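PDB 3ANP: transcriptional repressor, TetR family from Thermus thermophilus, which represses transcription in the control of fatty acid degradation, probably by binding promoter DNA, and takes up lauroyl-CoA as a ligand. Local coordinates for residues Y50-A55 / P116-A121; Y109-P114 / L161-A166; R80-V85 / K137-Q142. All coordinates share one frame; numbering follows the deposited sequence.

Contact 1: Y50-A55 / P116-A121; sequences YPYKEA and PVRARA. With DCC (dodecyl-coa), chain E.
Tyr-52 and Glu-54, in the turn that runs into helix 54-77, face Arg-118 on the first turns of helix 116-125, with long side chains spanning the gap between the backbones. The centre of the contact is a flat stack. The Arg-118 guanidinium lies over one face of the Tyr-52 ring with the planes only 7° apart, and its CZ stands 3.6 Å from the Tyr-52 ring centroid, a cation-pi interaction. Arg-118 CD makes a CH-pi contact over the same face, 3.9 Å from the Tyr-52 centroid. The two side chains run in opposite directions: Arg-118 CG lies near the hydroxyl end of Tyr-52 and CZ over CD1 and CG, and the bend at chi3 (60°) brings the guanidinium down flat on the ring. Ala-55 CB lies over the opposite face, toward its rim.

Glu-54 OE1 takes one terminal nitrogen, 3.3 Å from Arg-118 NH2 in a salt bridge whose two flat groups are tilted by 35°. A water joins the same two atoms a second time. Tyr-52 OH donates to another water 2.6 Å away, which passes the bond on to Arg-118 O, while Ala-121 CB rests against the hydroxyl. Arg-118 NE has its salt bridge with Glu-110, so two carboxylates meet the guanidinium from different directions, which probably favours its charged form.

Helix 116-125 also faces the ligand: Ala-119 CB lies 3.6 Å from CP5 of dodecyl-CoA. The arrangement is the interface between DNA-binding and ligand-binding domains of a TetR-family repressor, just after the predicted helix-turn-helix.

Contact 2: Y109-P114 / L161-A166; sequences YELLNP and LYFLSA. With DCC (dodecyl-coa), chain E.
Phe-163 on helix 151-172 reaches out to Leu-111 and Leu-112, which follow helix 101-110 in a type I turn, and carries the start of the acyl chain of dodecyl-CoA, at CA2, over one ring face, with S beside its CD2-CE2 rim. A chi1 of 169° sets CG opposite the backbone N and sends the ring toward the two leucines. CB already meets the ligand, 3.8 Å from CA2, and CG lies beneath that same carbon. From here the ring's two sides part company. CD1 and CE1 lie mainly against Leu-111, with CE1 3.6 Å from Leu-111 CD1; CD2 and CE2 lie mainly against the ligand S, each 3.6 Å from it. At the tip the ring edge meets Leu-112, with CZ 3.9 Å from Leu-112 CG.

The leucines have their own hold on the ligand. Leu-111 O accepts a hydrogen bond from NP1 of the pantetheine arm (2.9 Å, 155°), and Leu-112 CD2 packs on CP2 at 3.9 Å. An alanine in place of Phe-163 is likely to open a gap beside both leucines and strip the acyl chain start and the sulfur of their aromatic backing.

Tyr-162 continues the pocket wall farther along the acyl chain. Around this core, Leu-111 also touches Ala-122 of helix 116-125, Leu-112 packs on Leu-167 of helix 151-172, and Leu-112 also packs on Leu-112 of the second subunit.

Contact 3: R80-V85 / K137-Q142; sequences REPVEV and KPLREQ
Pro-82 pushes its ring into the hollow between Pro-138 and Leu-139, where two helices of the all-helical TetR ligand-binding domain come together, the start of helix 82-99 and the last turns of helix 128-142. The backbones approach closely here, with Pro-82 CA 6.8 Å from Leu-139 CA, and the touching side chains are apolar.

The proline is the main bump. Two of its ring carbons are shared out: CG lies 3.7 Å from Pro-138 CB, while CB is 3.7 Å from Leu-139 CG and touches the CD2 methyl as well. The two prolines cross obliquely, CG of Pro-82 against CB of Pro-138, without stacking.

Leu-139 returns the fit. Its CG is anti to the carbonyl carbon (chi1 -70°), which turns the isobutyl fork toward helix 82-99, and the fork spreads over two neighbours: CD2 stays with Pro-82, and CD1 reaches past it to Val-83. That second meeting is looser, and the two side chains cross at about a right angle. Val-144 and Leu-145 back the leucine from the following loop, and Ile-135 of helix 128-142 also touches Pro-82.

Both prolines suit their places. Pro-82 opens its helix directly after Glu-81 at the N-cap position, where no backbone N-H is needed, and Pro-138 sits at a kink where its nitrogen makes no bond to the preceding turn. On the same helix, away from the apolar fit, Lys-137 NZ forms a salt bridge with Glu-141 OE2 at 2.9 Å, meeting the oxygen from above the carboxylate plane.

Overall arrangement
From the N terminus, the chain leaves the predicted helix-turn-helix at residues 50-55 and opens the loop that contact 1 closes at 116-121. Inside that span it opens contact 3 at 80-85 and contact 2 at 109-114, which close later, at 137-142 and 161-166. No contact nests in another; every pair crosses. Contacts 1 and 2 touch and share dodecyl-CoA, so the pocket, the second subunit and the DNA-binding domain are linked there. Contact 3 lies apart, its nearest atoms about 12 Å from contact 2, across the chain's centre from contact 1, joining helix ends at the far side of the ligand-binding domain.

Contact 1: Y50-A55 / P116-A121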
# COMPACT_ATOMS: atom_id res chain seq x y z
N TYR A 50 -24.99 -10.13 -4.71
CA TYR A 50 -23.63 -9.97 -4.19
C TYR A 50 -22.91 -11.32 -4.33
O TYR A 50 -23.07 -12.20 -3.49
CB TYR A 50 -23.70 -9.54 -2.70
CG TYR A 50 -24.25 -8.14 -2.51
CD1 TYR A 50 -23.45 -7.02 -2.80
CD2 TYR A 50 -25.57 -7.93 -2.09
CE1 TYR A 50 -23.95 -5.73 -2.68
CE2 TYR A 50 -26.07 -6.63 -1.96
CZ TYR A 50 -25.26 -5.54 -2.26
OH TYR A 50 -25.75 -4.25 -2.18
N PRO A 51 -22.14 -11.49 -5.40
CA PRO A 51 -21.39 -12.72 -5.71
C PRO A 51 -20.45 -13.20 -4.62
O PRO A 51 -20.11 -14.38 -4.56
CB PRO A 51 -20.64 -12.36 -7.00
CG PRO A 51 -21.50 -11.32 -7.62
CD PRO A 51 -21.90 -10.47 -6.44
N TYR A 52 -20.00 -12.28 -3.77
CA TYR A 52 -19.13 -12.63 -2.66
C TYR A 52 -19.42 -11.61 -1.56
O TYR A 52 -19.81 -10.48 -1.86
CB TYR A 52 -17.64 -12.64 -3.08
CG TYR A 52 -17.19 -11.47 -3.93
CD1 TYR A 52 -16.58 -10.35 -3.36
CD2 TYR A 52 -17.36 -11.50 -5.32
CE1 TYR A 52 -16.15 -9.27 -4.15
CE2 TYR A 52 -16.95 -10.43 -6.11
CZ TYR A 52 -16.35 -9.32 -5.52
OH TYR A 52 -15.97 -8.27 -6.31
N LYS A 53 -19.25 -12.01 -0.30
CA LYS A 53 -19.55 -11.13 0.85
C LYS A 53 -18.90 -9.74 0.80
O LYS A 53 -19.51 -8.75 1.23
CB LYS A 53 -19.18 -11.82 2.16
CG LYS A 53 -20.13 -12.95 2.61
CD LYS A 53 -19.52 -13.79 3.73
CE LYS A 53 -19.05 -12.93 4.91
NZ LYS A 53 -18.33 -13.74 5.95
N GLU A 54 -17.66 -9.67 0.29
CA GLU A 54 -16.95 -8.39 0.23
C GLU A 54 -17.61 -7.38 -0.70
O GLU A 54 -17.40 -6.17 -0.58
CB GLU A 54 -15.50 -8.60 -0.22
CG GLU A 54 -14.60 -9.26 0.81
CD GLU A 54 -14.86 -10.74 0.97
OE1 GLU A 54 -15.56 -11.34 0.13
OE2 GLU A 54 -14.36 -11.31 1.95
N ALA A 55 -18.39 -7.87 -1.66
CA ALA A 55 -19.06 -6.97 -2.58
C ALA A 55 -20.02 -6.08 -1.77
O ALA A 55 -20.30 -4.95 -2.17
CB ALA A 55 -19.82 -7.76 -3.67
N PRO A 116 -7.30 -10.79 -10.08
CA PRO A 116 -7.27 -9.45 -10.68
C PRO A 116 -8.63 -8.84 -11.02
O PRO A 116 -8.78 -7.62 -11.03
CB PRO A 116 -6.40 -9.64 -11.92
CG PRO A 116 -5.50 -10.78 -11.55
CD PRO A 116 -6.47 -11.72 -10.86
N VAL A 117 -9.61 -9.68 -11.35
CA VAL A 117 -10.93 -9.16 -11.67
C VAL A 117 -11.54 -8.54 -10.40
O VAL A 117 -12.19 -7.49 -10.45
CB VAL A 117 -11.87 -10.28 -12.18
CG1 VAL A 117 -13.32 -9.77 -12.26
CG2 VAL A 117 -11.39 -10.76 -13.55
N ARG A 118 -11.35 -9.21 -9.27
CA ARG A 118 -11.89 -8.70 -8.02
C ARG A 118 -11.10 -7.51 -7.49
O ARG A 118 -11.69 -6.59 -6.92
CB ARG A 118 -11.95 -9.81 -6.97
CG ARG A 118 -13.25 -10.60 -7.10
CD ARG A 118 -13.38 -11.75 -6.15
NE ARG A 118 -13.32 -11.39 -4.74
CZ ARG A 118 -13.74 -12.20 -3.77
NH1 ARG A 118 -14.27 -13.38 -4.08
NH2 ARG A 118 -13.58 -11.86 -2.51
N ALA A 119 -9.78 -7.52 -7.68
CA ALA A 119 -8.95 -6.40 -7.22
C ALA A 119 -9.36 -5.17 -8.01
O ALA A 119 -9.49 -4.08 -7.45
CB ALA A 119 -7.45 -6.67 -7.43
N ARG A 120 -9.57 -5.35 -9.31
CA ARG A 120 -9.97 -4.25 -10.18
C ARG A 120 -11.35 -3.73 -9.78
O ARG A 120 -11.60 -2.54 -9.80
CB ARG A 120 -10.02 -4.71 -11.64
CG ARG A 120 -10.25 -3.56 -12.60
CD ARG A 120 -10.35 -4.04 -14.04
NE ARG A 120 -10.41 -2.91 -14.96
CZ ARG A 120 -9.36 -2.15 -15.28
NH1 ARG A 120 -8.17 -2.40 -14.77
NH2 ARG A 120 -9.51 -1.14 -16.11
N ALA A 121 -12.25 -4.65 -9.44
CA ALA A 121 -13.59 -4.27 -9.01
C ALA A 121 -13.51 -3.41 -7.74
O ALA A 121 -14.20 -2.40 -7.62
CB ALA A 121 -14.42 -5.52 -8.73
C2 DCC E . -7.67 3.38 -22.04
C4 DCC E . -6.61 4.72 -20.49
C5 DCC E . -7.82 5.34 -20.20
C6 DCC E . -8.96 4.92 -20.88
C8 DCC E . -6.28 6.21 -18.97
C10 DCC E . -12.40 4.87 1.10
C11 DCC E . -13.39 4.39 2.17
C12 DCC E . -14.34 5.51 2.58
N9 DCC E . -5.68 5.29 -19.72
N7 DCC E . -7.58 6.25 -19.26
N3 DCC E . -6.57 3.75 -21.42
N1 DCC E . -8.84 3.94 -21.79
N6 DCC E . -10.14 5.48 -20.62
C1' DCC E . -4.24 4.96 -19.71
C2' DCC E . -3.57 5.44 -18.42
O2' DCC E . -3.41 6.86 -18.46
C3' DCC E . -2.22 4.76 -18.62
O3' DCC E . -1.43 5.51 -19.55
C4' DCC E . -2.62 3.42 -19.26
O4' DCC E . -4.01 3.55 -19.61
C5' DCC E . -2.42 2.32 -18.22
O5' DCC E . -3.15 2.61 -17.03
P1 DCC E . -2.80 1.86 -15.65
O11 DCC E . -1.34 1.84 -15.45
O12 DCC E . -3.65 2.45 -14.59
O6 DCC E . -3.28 0.35 -15.91
P2 DCC E . -4.80 -0.11 -15.63
O21 DCC E . -4.84 -1.21 -16.62
O22 DCC E . -5.44 1.21 -15.78
O7 DCC E . -4.46 -0.62 -14.14
CPA DCC E . -4.63 0.22 -12.99
CPB DCC E . -5.39 -0.54 -11.90
CP8 DCC E . -4.79 -1.94 -11.75
CP7 DCC E . -6.87 -0.64 -12.29
CP9 DCC E . -5.27 0.22 -10.58
OP3 DCC E . -3.44 -1.86 -11.28
CP6 DCC E . -5.63 -2.78 -10.78
OP2 DCC E . -6.62 -3.40 -11.18
NP2 DCC E . -5.23 -2.76 -9.51
CP5 DCC E . -5.94 -3.52 -8.47
CP4 DCC E . -5.76 -2.84 -7.11
CP3 DCC E . -4.28 -2.77 -6.72
OP1 DCC E . -3.44 -2.34 -7.51
NP1 DCC E . -4.00 -3.19 -5.49
CP2 DCC E . -2.62 -3.20 -4.98
CP1 DCC E . -2.17 -1.77 -4.68
S DCC E . -3.03 -1.03 -3.24
P3 DCC E . 0.14 5.71 -19.25
O31 DCC E . 0.44 7.02 -18.63
O32 DCC E . 0.58 4.48 -18.31
O33 DCC E . 0.88 5.51 -20.67
CA1 DCC E . -4.36 -0.17 -4.00
CA2 DCC E . -5.11 0.89 -3.19
OA1 DCC E . -4.70 -0.43 -5.15
CA3 DCC E . -5.93 1.80 -4.11
CA4 DCC E . -6.61 2.93 -3.34
CA5 DCC E . -7.62 2.41 -2.30
CA6 DCC E . -8.43 3.58 -1.74
CA7 DCC E . -9.51 3.08 -0.77
CA8 DCC E . -10.40 4.23 -0.30
CA9 DCC E . -11.43 3.75 0.72
O HOH W 1 -13.90 -7.04 -5.47
O HOH W 2 -14.71 -14.13 -0.71

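Contact 2: Y109-P114 / L161-A166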
# COMPACT_ATOMS: atom_id res chain seq x y z
N TYR A 109 -8.61 -5.55 2.36
CA TYR A 109 -7.92 -6.73 1.82
C TYR A 109 -8.40 -7.08 0.41
O TYR A 109 -7.66 -7.66 -0.37
CB TYR A 109 -8.11 -7.95 2.74
CG TYR A 109 -7.21 -7.91 3.94
CD1 TYR A 109 -5.82 -7.93 3.80
CD2 TYR A 109 -7.74 -7.81 5.23
CE1 TYR A 109 -4.98 -7.86 4.92
CE2 TYR A 109 -6.92 -7.73 6.34
CZ TYR A 109 -5.55 -7.76 6.18
OH TYR A 109 -4.75 -7.71 7.31
N GLU A 110 -9.63 -6.71 0.10
CA GLU A 110 -10.19 -7.00 -1.22
C GLU A 110 -9.41 -6.27 -2.32
O GLU A 110 -9.34 -6.73 -3.44
CB GLU A 110 -11.68 -6.62 -1.24
CG GLU A 110 -12.46 -7.04 -2.45
CD GLU A 110 -12.51 -8.56 -2.68
OE1 GLU A 110 -12.20 -9.35 -1.77
OE2 GLU A 110 -12.90 -8.94 -3.80
N LEU A 111 -8.79 -5.13 -1.98
CA LEU A 111 -7.98 -4.41 -2.96
C LEU A 111 -6.69 -5.19 -3.23
O LEU A 111 -5.95 -4.87 -4.15
CB LEU A 111 -7.65 -3.00 -2.43
CG LEU A 111 -8.85 -2.06 -2.49
CD1 LEU A 111 -8.76 -0.99 -1.41
CD2 LEU A 111 -8.91 -1.45 -3.89
N LEU A 112 -6.43 -6.21 -2.43
CA LEU A 112 -5.23 -7.03 -2.59
C LEU A 112 -5.61 -8.46 -3.01
O LEU A 112 -4.78 -9.37 -2.95
CB LEU A 112 -4.44 -7.09 -1.28
CG LEU A 112 -4.01 -5.77 -0.64
CD1 LEU A 112 -3.37 -6.03 0.71
CD2 LEU A 112 -3.04 -5.03 -1.55
N ASN A 113 -6.85 -8.65 -3.42
CA ASN A 113 -7.29 -9.98 -3.83
C ASN A 113 -6.39 -10.53 -4.96
O ASN A 113 -6.15 -9.84 -5.95
CB ASN A 113 -8.74 -9.93 -4.31
CG ASN A 113 -9.40 -11.29 -4.31
OD1 ASN A 113 -8.99 -12.19 -5.06
ND2 ASN A 113 -10.41 -11.47 -3.46
N PRO A 114 -5.88 -11.76 -4.81
CA PRO A 114 -5.02 -12.33 -5.86
C PRO A 114 -5.74 -12.34 -7.20
O PRO A 114 -5.11 -12.17 -8.25
CB PRO A 114 -4.73 -13.73 -5.34
CG PRO A 114 -4.70 -13.53 -3.87
CD PRO A 114 -5.89 -12.63 -3.62
N LEU A 161 -1.03 5.60 -0.54
CA LEU A 161 -0.43 5.78 0.78
C LEU A 161 -1.49 5.74 1.86
O LEU A 161 -1.26 5.16 2.92
CB LEU A 161 0.30 7.12 0.89
CG LEU A 161 1.73 7.16 0.35
CD1 LEU A 161 2.36 8.51 0.69
CD2 LEU A 161 2.54 6.04 0.98
N TYR A 162 -2.64 6.37 1.61
CA TYR A 162 -3.73 6.34 2.60
C TYR A 162 -4.09 4.88 2.83
O TYR A 162 -4.25 4.42 3.97
CB TYR A 162 -5.00 7.07 2.08
CG TYR A 162 -6.25 6.56 2.77
CD1 TYR A 162 -6.51 6.86 4.12
CD2 TYR A 162 -7.11 5.67 2.13
CE1 TYR A 162 -7.60 6.27 4.80
CE2 TYR A 162 -8.20 5.08 2.79
CZ TYR A 162 -8.43 5.38 4.13
OH TYR A 162 -9.47 4.76 4.79
N PHE A 163 -4.24 4.14 1.73
CA PHE A 163 -4.59 2.73 1.81
C PHE A 163 -3.64 1.90 2.67
O PHE A 163 -4.08 1.19 3.58
CB PHE A 163 -4.67 2.11 0.41
CG PHE A 163 -4.77 0.61 0.42
CD1 PHE A 163 -5.96 -0.02 0.76
CD2 PHE A 163 -3.66 -0.17 0.16
CE1 PHE A 163 -6.03 -1.42 0.84
CE2 PHE A 163 -3.73 -1.55 0.24
CZ PHE A 163 -4.91 -2.17 0.58
N LEU A 164 -2.33 1.98 2.39
CA LEU A 164 -1.38 1.18 3.16
C LEU A 164 -1.33 1.61 4.62
O LEU A 164 -1.25 0.77 5.52
CB LEU A 164 0.02 1.26 2.56
CG LEU A 164 1.08 0.31 3.14
CD1 LEU A 164 0.65 -1.15 2.98
CD2 LEU A 164 2.40 0.53 2.41
N SER A 165 -1.40 2.92 4.87
CA SER A 165 -1.38 3.41 6.25
C SER A 165 -2.62 2.95 7.04
O SER A 165 -2.52 2.54 8.19
CB SER A 165 -1.31 4.94 6.29
OG SER A 165 -0.03 5.41 5.88
N ALA A 166 -3.78 3.04 6.40
CA ALA A 166 -5.05 2.67 7.03
C ALA A 166 -5.13 1.18 7.30
O ALA A 166 -5.58 0.74 8.36
CB ALA A 166 -6.22 3.11 6.14
C2 DCC E . -7.67 3.38 -22.04
C4 DCC E . -6.61 4.72 -20.49
C5 DCC E . -7.82 5.34 -20.20
C6 DCC E . -8.96 4.92 -20.88
C8 DCC E . -6.28 6.21 -18.97
C10 DCC E . -12.40 4.87 1.10
C11 DCC E . -13.39 4.39 2.17
C12 DCC E . -14.34 5.51 2.58
N9 DCC E . -5.68 5.29 -19.72
N7 DCC E . -7.58 6.25 -19.26
N3 DCC E . -6.57 3.75 -21.42
N1 DCC E . -8.84 3.94 -21.79
N6 DCC E . -10.14 5.48 -20.62
C1' DCC E . -4.24 4.96 -19.71
C2' DCC E . -3.57 5.44 -18.42
O2' DCC E . -3.41 6.86 -18.46
C3' DCC E . -2.22 4.76 -18.62
O3' DCC E . -1.43 5.51 -19.55
C4' DCC E . -2.62 3.42 -19.26
O4' DCC E . -4.01 3.55 -19.61
C5' DCC E . -2.42 2.32 -18.22
O5' DCC E . -3.15 2.61 -17.03
P1 DCC E . -2.80 1.86 -15.65
O11 DCC E . -1.34 1.84 -15.45
O12 DCC E . -3.65 2.45 -14.59
O6 DCC E . -3.28 0.35 -15.91
P2 DCC E . -4.80 -0.11 -15.63
O21 DCC E . -4.84 -1.21 -16.62
O22 DCC E . -5.44 1.21 -15.78
O7 DCC E . -4.46 -0.62 -14.14
CPA DCC E . -4.63 0.22 -12.99
CPB DCC E . -5.39 -0.54 -11.90
CP8 DCC E . -4.79 -1.94 -11.75
CP7 DCC E . -6.87 -0.64 -12.29
CP9 DCC E . -5.27 0.22 -10.58
OP3 DCC E . -3.44 -1.86 -11.28
CP6 DCC E . -5.63 -2.78 -10.78
OP2 DCC E . -6.62 -3.40 -11.18
NP2 DCC E . -5.23 -2.76 -9.51
CP5 DCC E . -5.94 -3.52 -8.47
CP4 DCC E . -5.76 -2.84 -7.11
CP3 DCC E . -4.28 -2.77 -6.72
OP1 DCC E . -3.44 -2.34 -7.51
NP1 DCC E . -4.00 -3.19 -5.49
CP2 DCC E . -2.62 -3.20 -4.98
CP1 DCC E . -2.17 -1.77 -4.68
S DCC E . -3.03 -1.03 -3.24
P3 DCC E . 0.14 5.71 -19.25
O31 DCC E . 0.44 7.02 -18.63
O32 DCC E . 0.58 4.48 -18.31
O33 DCC E . 0.88 5.51 -20.67
CA1 DCC E . -4.36 -0.17 -4.00
CA2 DCC E . -5.11 0.89 -3.19
OA1 DCC E . -4.70 -0.43 -5.15
CA3 DCC E . -5.93 1.80 -4.11
CA4 DCC E . -6.61 2.93 -3.34
CA5 DCC E . -7.62 2.41 -2.30
CA6 DCC E . -8.43 3.58 -1.74
CA7 DCC E . -9.51 3.08 -0.77
CA8 DCC E . -10.40 4.23 -0.30
CA9 DCC E . -11.43 3.75 0.72

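Contact 3: R80-V85 / K137-Q142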
# COMPACT_ATOMS: atom_id res chain seq x y z
N ARG A 80 -12.78 27.33 -0.10
CA ARG A 80 -11.74 26.88 0.82
C ARG A 80 -10.47 26.62 0.03
O ARG A 80 -10.52 26.19 -1.12
CB ARG A 80 -12.16 25.60 1.53
CG ARG A 80 -13.31 25.75 2.52
CD ARG A 80 -12.92 26.65 3.68
NE ARG A 80 -13.81 26.45 4.82
CZ ARG A 80 -13.85 25.34 5.56
NH1 ARG A 80 -14.70 25.24 6.57
NH2 ARG A 80 -13.03 24.33 5.29
N GLU A 81 -9.32 26.89 0.65
CA GLU A 81 -8.04 26.65 -0.01
C GLU A 81 -7.90 25.15 -0.28
O GLU A 81 -8.20 24.34 0.58
CB GLU A 81 -6.88 27.08 0.90
CG GLU A 81 -6.82 28.55 1.25
CD GLU A 81 -5.60 28.89 2.09
OE1 GLU A 81 -5.51 28.40 3.25
OE2 GLU A 81 -4.73 29.64 1.60
N PRO A 82 -7.44 24.78 -1.48
CA PRO A 82 -7.27 23.37 -1.83
C PRO A 82 -6.41 22.60 -0.83
O PRO A 82 -6.73 21.45 -0.49
CB PRO A 82 -6.63 23.45 -3.20
CG PRO A 82 -7.34 24.61 -3.80
CD PRO A 82 -7.27 25.63 -2.67
N VAL A 83 -5.33 23.20 -0.35
CA VAL A 83 -4.50 22.47 0.60
C VAL A 83 -5.25 22.21 1.89
O VAL A 83 -5.12 21.14 2.48
CB VAL A 83 -3.16 23.19 0.89
CG1 VAL A 83 -2.44 22.52 2.08
CG2 VAL A 83 -2.26 23.09 -0.35
N GLU A 84 -6.06 23.17 2.33
CA GLU A 84 -6.84 22.96 3.55
C GLU A 84 -7.93 21.92 3.30
O GLU A 84 -8.32 21.20 4.22
CB GLU A 84 -7.47 24.27 4.05
CG GLU A 84 -6.64 24.98 5.11
CD GLU A 84 -6.32 24.08 6.31
OE1 GLU A 84 -7.27 23.54 6.93
OE2 GLU A 84 -5.13 23.92 6.63
N VAL A 85 -8.43 21.84 2.08
CA VAL A 85 -9.46 20.84 1.79
C VAL A 85 -8.80 19.47 1.84
O VAL A 85 -9.41 18.49 2.27
CB VAL A 85 -10.12 21.06 0.43
CG1 VAL A 85 -11.14 19.93 0.18
CG2 VAL A 85 -10.85 22.40 0.43
N LYS A 137 -6.35 19.81 -8.85
CA LYS A 137 -6.63 20.59 -10.06
C LYS A 137 -6.48 22.11 -9.90
O LYS A 137 -5.74 22.76 -10.66
CB LYS A 137 -8.03 20.25 -10.59
CG LYS A 137 -8.40 20.94 -11.90
CD LYS A 137 -9.64 20.27 -12.50
CE LYS A 137 -10.00 20.85 -13.86
NZ LYS A 137 -10.49 22.26 -13.77
N PRO A 138 -7.20 22.71 -8.93
CA PRO A 138 -7.12 24.16 -8.69
C PRO A 138 -5.68 24.59 -8.40
O PRO A 138 -5.28 25.71 -8.74
CB PRO A 138 -8.02 24.35 -7.47
CG PRO A 138 -8.95 23.21 -7.53
CD PRO A 138 -8.10 22.07 -7.97
N LEU A 139 -4.91 23.72 -7.75
CA LEU A 139 -3.52 24.04 -7.45
C LEU A 139 -2.72 24.10 -8.75
O LEU A 139 -1.87 24.98 -8.92
CB LEU A 139 -2.91 23.00 -6.50
CG LEU A 139 -3.43 23.01 -5.05
CD1 LEU A 139 -2.83 21.84 -4.29
CD2 LEU A 139 -3.09 24.33 -4.35
N ARG A 140 -3.00 23.18 -9.68
CA ARG A 140 -2.27 23.19 -10.94
C ARG A 140 -2.60 24.46 -11.72
O ARG A 140 -1.71 25.07 -12.32
CB ARG A 140 -2.61 21.97 -11.79
CG ARG A 140 -1.81 21.95 -13.11
CD ARG A 140 -2.16 20.76 -13.97
NE ARG A 140 -3.60 20.66 -14.20
CZ ARG A 140 -4.35 21.63 -14.70
NH1 ARG A 140 -3.81 22.79 -15.04
NH2 ARG A 140 -5.66 21.43 -14.88
N GLU A 141 -3.87 24.86 -11.71
CA GLU A 141 -4.30 26.06 -12.42
C GLU A 141 -3.71 27.30 -11.75
O GLU A 141 -3.53 28.33 -12.38
CB GLU A 141 -5.82 26.17 -12.43
CG GLU A 141 -6.54 24.93 -12.96
CD GLU A 141 -8.05 25.02 -12.78
OE1 GLU A 141 -8.50 25.53 -11.73
OE2 GLU A 141 -8.78 24.58 -13.69
N GLN A 142 -3.43 27.19 -10.46
CA GLN A 142 -2.87 28.29 -9.69
C GLN A 142 -1.37 28.42 -9.98
O GLN A 142 -0.75 29.41 -9.60
CB GLN A 142 -3.10 28.06 -8.20
CG GLN A 142 -2.84 29.25 -7.31
CD GLN A 142 -2.82 28.87 -5.83
OE1 GLN A 142 -3.67 28.12 -5.36
NE2 GLN A 142 -1.84 29.40 -5.10